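Local structure of alkane monooxygenase (Geobacillus thermodenitrificans, 3B9O) at residues A[227-231]-A[232-236]; A[248-251]-A[252-255]. The protein belongs to the luciferase-like monooxygenases, flavin-dependent proteins with a TIM-barrel fold, and holds flavin mononucleotide in this crystal form. All blocks are in the same frame, centred on the assembly; numbering follows the deposited sequence.

Contact 1. Residues A[227-231]-A[232-236]; sequences AGMSE and RGREF. With FMN (flavin mononucleotide), chain C.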
loop_
_atom_site.group_PDB
_atom_site.type_symbol
_atom_site.label_atom_id
_atom_site.label_comp_id
_atom_site.label_asym_id
_atom_site.label_seq_id
_atom_site.Cartn_x
_atom_site.Cartn_y
_atom_site.Cartn_z
ATOM N N ALA A 227 5.459 0.429 -3.932
ATOM C CA ALA A 227 5.770 -0.952 -3.575
ATOM C C ALA A 227 6.206 -1.606 -4.896
ATOM O O ALA A 227 5.501 -1.474 -5.916
ATOM C CB ALA A 227 4.524 -1.639 -2.992
ATOM N N GLY A 228 7.378 -2.250 -4.897
ATOM C CA GLY A 228 7.974 -2.814 -6.128
ATOM C C GLY A 228 9.472 -2.834 -5.900
ATOM O O GLY A 228 10.136 -1.769 -5.825
ATOM N N MET A 229 9.986 -4.041 -5.712
ATOM C CA MET A 229 11.360 -4.256 -5.192
ATOM C C MET A 229 12.456 -4.431 -6.261
ATOM O O MET A 229 13.660 -4.500 -5.940
ATOM C CB MET A 229 11.368 -5.452 -4.221
ATOM C CG MET A 229 10.767 -5.156 -2.857
ATOM S SD MET A 229 11.726 -4.034 -1.788
ATOM C CE MET A 229 12.154 -2.609 -2.740
ATOM N N SER A 230 12.038 -4.530 -7.520
ATOM C CA SER A 230 12.988 -4.614 -8.641
ATOM C C SER A 230 13.905 -3.414 -8.617
ATOM O O SER A 230 13.602 -2.398 -7.963
ATOM C CB SER A 230 12.249 -4.703 -9.976
ATOM O OG SER A 230 11.616 -3.464 -10.249
ATOM N N GLU A 231 15.041 -3.511 -9.304
ATOM C CA GLU A 231 15.973 -2.396 -9.302
ATOM C C GLU A 231 15.321 -1.132 -9.878
ATOM O O GLU A 231 15.489 -0.044 -9.341
ATOM C CB GLU A 231 17.266 -2.756 -10.034
ATOM C CG GLU A 231 18.257 -1.614 -10.018
ATOM C CD GLU A 231 19.625 -1.979 -10.530
ATOM O OE1 GLU A 231 20.426 -1.030 -10.748
ATOM O OE2 GLU A 231 19.895 -3.193 -10.699
ATOM N N ARG A 232 14.553 -1.295 -10.954
ATOM C CA ARG A 232 13.798 -0.189 -11.546
ATOM C C ARG A 232 12.769 0.407 -10.549
ATOM O O ARG A 232 12.616 1.634 -10.471
ATOM C CB ARG A 232 13.090 -0.659 -12.836
ATOM C CG ARG A 232 12.470 0.463 -13.689
ATOM C CD ARG A 232 13.504 1.526 -14.113
ATOM N NE ARG A 232 12.865 2.667 -14.770
ATOM C CZ ARG A 232 12.295 3.716 -14.145
ATOM N NH1 ARG A 232 12.276 3.799 -12.806
ATOM N NH2 ARG A 232 11.769 4.704 -14.865
ATOM N N GLY A 233 12.046 -0.467 -9.855
ATOM C CA GLY A 233 11.121 -0.092 -8.791
ATOM C C GLY A 233 11.791 0.716 -7.678
ATOM O O GLY A 233 11.292 1.757 -7.283
ATOM N N ARG A 234 12.958 0.274 -7.211
ATOM C CA ARG A 234 13.670 0.990 -6.135
ATOM C C ARG A 234 14.082 2.337 -6.624
ATOM O O ARG A 234 14.034 3.304 -5.882
ATOM C CB ARG A 234 14.902 0.220 -5.625
ATOM C CG ARG A 234 14.573 -0.874 -4.618
ATOM C CD ARG A 234 15.859 -1.587 -4.103
ATOM N NE ARG A 234 15.997 -2.776 -4.911
ATOM C CZ ARG A 234 17.060 -3.185 -5.574
ATOM N NH1 ARG A 234 18.232 -2.550 -5.534
ATOM N NH2 ARG A 234 16.927 -4.295 -6.256
ATOM N N GLU A 235 14.477 2.418 -7.900
ATOM C CA GLU A 235 14.844 3.707 -8.484
ATOM C C GLU A 235 13.633 4.647 -8.549
ATOM O O GLU A 235 13.743 5.871 -8.321
ATOM C CB GLU A 235 15.412 3.499 -9.889
ATOM C CG GLU A 235 15.973 4.777 -10.493
ATOM C CD GLU A 235 17.261 5.243 -9.816
ATOM O OE1 GLU A 235 17.576 6.428 -9.946
ATOM O OE2 GLU A 235 17.952 4.435 -9.150
ATOM N N PHE A 236 12.490 4.066 -8.903
ATOM C CA PHE A 236 11.218 4.798 -8.985
ATOM C C PHE A 236 10.785 5.342 -7.632
ATOM O O PHE A 236 10.384 6.492 -7.532
ATOM C CB PHE A 236 10.104 3.896 -9.536
ATOM C CG PHE A 236 8.801 4.624 -9.781
ATOM C CD1 PHE A 236 8.593 5.297 -10.965
ATOM C CD2 PHE A 236 7.790 4.634 -8.832
ATOM C CE1 PHE A 236 7.398 5.970 -11.209
ATOM C CE2 PHE A 236 6.575 5.314 -9.080
ATOM C CZ PHE A 236 6.397 5.970 -10.275
HETATM N N1 FMN C . 1.424 -5.246 -6.992
HETATM C C2 FMN C . 0.106 -5.053 -7.227
HETATM O O2 FMN C . -0.300 -5.112 -8.425
HETATM N N3 FMN C . -0.720 -4.802 -6.160
HETATM C C4 FMN C . -0.239 -4.737 -4.878
HETATM O O4 FMN C . -1.009 -4.497 -3.923
HETATM C C4A FMN C . 1.129 -4.928 -4.631
HETATM N N5 FMN C . 1.677 -4.869 -3.380
HETATM C C5A FMN C . 3.021 -5.083 -3.207
HETATM C C6 FMN C . 3.620 -5.042 -1.932
HETATM C C7 FMN C . 5.004 -5.251 -1.777
HETATM C C7M FMN C . 5.662 -5.215 -0.414
HETATM C C8 FMN C . 5.795 -5.493 -2.891
HETATM C C8M FMN C . 7.281 -5.723 -2.737
HETATM C C9 FMN C . 5.214 -5.541 -4.164
HETATM C C9A FMN C . 3.832 -5.341 -4.333
HETATM N N10 FMN C . 3.274 -5.388 -5.570
HETATM C C10 FMN C . 1.949 -5.195 -5.734
HETATM C "C1'" FMN C . 4.086 -5.650 -6.777
HETATM C "C2'" FMN C . 4.441 -4.319 -7.461
HETATM O "O2'" FMN C . 3.843 -3.216 -6.778
HETATM C "C3'" FMN C . 4.060 -4.213 -8.947
HETATM O "O3'" FMN C . 2.709 -4.647 -9.219
HETATM C "C4'" FMN C . 5.117 -4.827 -9.891
HETATM O "O4'" FMN C . 4.538 -5.758 -10.810
HETATM C "C5'" FMN C . 6.285 -5.523 -9.182
HETATM O "O5'" FMN C . 7.270 -4.509 -9.024
HETATM P P FMN C . 8.849 -4.805 -9.024
HETATM O O1P FMN C . 9.045 -5.847 -10.114
HETATM O O2P FMN C . 9.431 -3.452 -9.303
HETATM O O3P FMN C . 9.169 -5.398 -7.664
#
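S230 sits at the N-cap of helix 231-240, and its OG accepts from G233 N at 3.1 Å. OG reaches that N-H because it stands between the backbone N and the carbonyl carbon (chi1 69°). OG also lies 2.4 Å from O2P of the flavin mononucleotide phosphate, a very short approach whose exact length is doubtful. S230 N donates to O3P at 3.0 Å, and M229 N adds a weak bond to the same oxygen. On the ribityl chain, O2' donates to A227 O at 2.6 Å. G233 CA comes within 3.5 Å of G228 O, a CA-H...O contact.

Behind this shell, R234 grips M229 O side-on with NE (3.1 Å) and NH2 (3.3 Å), the oxygen lying within about 10° of the guanidinium plane. E231 CA rests over one guanidinium face, and M229 CE meets R234 CG at 3.5 Å with the two side chains crossing nearly at right angles. A salt bridge from NH1 to D260 links R234 to helix 251-265, and H154 gives S230 OG a further partner. The two backbone N-H groups, one weakly bonded, and the nearby start of the helix probably help stabilise the phosphate's negative charge.

Contact 2. Residues A[248-251]-A[252-255]; sequences GKDV and ETLK
D250 is the N-cap residue of helix 251-265, which follows strand 243-246 in the TIM barrel, and its side chain is met by T253. The side-chain hydrogen bonds converge on one atom: D250 OD2 accepts from T253 N at 3.0 Å, nearly along its C-O axis, and from T253 OG1, also at 3.0 Å, on the syn side but 27° out of the carboxylate plane. Two donors to this one oxygen help hold the carboxylate's rotation. With chi1 at 55°, CG lies between the backbone N and the carbonyl carbon, which carries OD2 back over the first turn.

Backbone bonds start the helix proper. L254 N donates to D250 O at 3.2 Å and K255 N to V251 O at 2.7 Å.

The electrostatic term is less favourable. E252 bends at chi2 and lays its carboxylate against that of D250, the planes stacked only 20° apart, with E252 OE1 3.9 Å from D250 OD2. Such like charges would be expected to repel, probably offset in part by the T253 donors and the helix N-terminus.

Van der Waals contacts complete the turn. The buried L254 spreads both methyls against the backbone of G248, itself buried, while V251 packs on Y365, L366 and E369 of helix 356-370, and L254 reaches A370 of that helix. The loop is also tied in by backbone hydrogen bonding between G248 and W348. T253 CG2 lies 3.9 Å from G248 CA.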
loop_
_atom_site.group_PDB
_atom_site.type_symbol
_atom_site.label_atom_id
_atom_site.label_comp_id
_atom_site.label_asym_id
_atom_site.label_seq_id
_atom_site.Cartn_x
_atom_site.Cartn_y
_atom_site.Cartn_z
ATOM N N GLY A 248 11.061 -8.070 2.698
ATOM C CA GLY A 248 12.179 -8.457 3.560
ATOM C C GLY A 248 11.713 -8.736 4.963
ATOM O O GLY A 248 10.785 -8.079 5.457
ATOM N N LYS A 249 12.343 -9.724 5.600
ATOM C CA LYS A 249 11.893 -10.244 6.904
ATOM C C LYS A 249 12.941 -10.196 7.999
ATOM O O LYS A 249 12.697 -10.698 9.104
ATOM C CB LYS A 249 11.367 -11.677 6.812
ATOM C CG LYS A 249 12.244 -12.628 6.025
ATOM C CD LYS A 249 11.942 -14.132 6.255
ATOM C CE LYS A 249 10.478 -14.490 6.443
ATOM N NZ LYS A 249 10.211 -15.821 5.775
ATOM N N ASP A 250 14.102 -9.619 7.708
ATOM C CA ASP A 250 15.170 -9.504 8.711
ATOM C C ASP A 250 15.946 -8.195 8.601
ATOM O O ASP A 250 15.789 -7.463 7.634
ATOM C CB ASP A 250 16.133 -10.716 8.641
ATOM C CG ASP A 250 16.728 -10.924 7.264
ATOM O OD1 ASP A 250 16.618 -12.055 6.729
ATOM O OD2 ASP A 250 17.321 -10.002 6.708
ATOM N N VAL A 251 16.808 -7.918 9.569
ATOM C CA VAL A 251 17.493 -6.621 9.599
ATOM C C VAL A 251 18.402 -6.454 8.387
ATOM O O VAL A 251 18.358 -5.416 7.697
ATOM C CB VAL A 251 18.333 -6.410 10.901
ATOM C CG1 VAL A 251 19.345 -5.273 10.706
ATOM C CG2 VAL A 251 17.443 -6.147 12.106
ATOM N N GLU A 252 19.209 -7.487 8.099
ATOM C CA GLU A 252 20.214 -7.363 7.061
ATOM C C GLU A 252 19.574 -6.966 5.720
ATOM O O GLU A 252 20.092 -6.089 5.027
ATOM C CB GLU A 252 21.057 -8.660 6.915
ATOM C CG GLU A 252 21.557 -9.335 8.258
ATOM C CD GLU A 252 20.527 -10.327 8.864
ATOM O OE1 GLU A 252 19.732 -9.894 9.770
ATOM O OE2 GLU A 252 20.521 -11.536 8.417
ATOM N N THR A 253 18.451 -7.614 5.376
ATOM C CA THR A 253 17.761 -7.426 4.078
ATOM C C THR A 253 17.111 -6.055 4.018
ATOM O O THR A 253 17.345 -5.273 3.085
ATOM C CB THR A 253 16.678 -8.522 3.826
ATOM O OG1 THR A 253 17.309 -9.795 3.748
ATOM C CG2 THR A 253 15.948 -8.299 2.496
ATOM N N LEU A 254 16.309 -5.767 5.030
ATOM C CA LEU A 254 15.613 -4.479 5.120
ATOM C C LEU A 254 16.571 -3.300 5.181
ATOM O O LEU A 254 16.334 -2.272 4.519
ATOM C CB LEU A 254 14.611 -4.495 6.279
ATOM C CG LEU A 254 13.361 -5.384 6.073
ATOM C CD1 LEU A 254 12.589 -5.536 7.410
ATOM C CD2 LEU A 254 12.459 -4.811 4.964
ATOM N N LYS A 255 17.676 -3.449 5.917
ATOM C CA LYS A 255 18.645 -2.360 6.042
ATOM C C LYS A 255 19.318 -2.042 4.716
ATOM O O LYS A 255 19.525 -0.862 4.370
ATOM C CB LYS A 255 19.695 -2.695 7.085
ATOM C CG LYS A 255 20.647 -1.553 7.379
ATOM C CD LYS A 255 21.478 -1.891 8.620
ATOM C CE LYS A 255 22.819 -1.248 8.532
ATOM N NZ LYS A 255 22.714 0.146 7.982
#

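Contacts 1 and 2 are successive strand-to-helix turns of the barrel: strand 223-227 leads into helix 231-240, and its parallel neighbour 243-246 into helix 251-265. Their centres are 16 Å apart and their nearest atoms about 6 Å, so the two turns do not touch. Both use a side-chain N-cap, but contact 1 touches flavin mononucleotide, supplying five of the fifteen residues of its pocket, whereas in contact 2 G248 CA is about 8 Å from the nearest atom of flavin mononucleotide. A salt bridge between E235 and R264 joins helix 231-240 to helix 251-265.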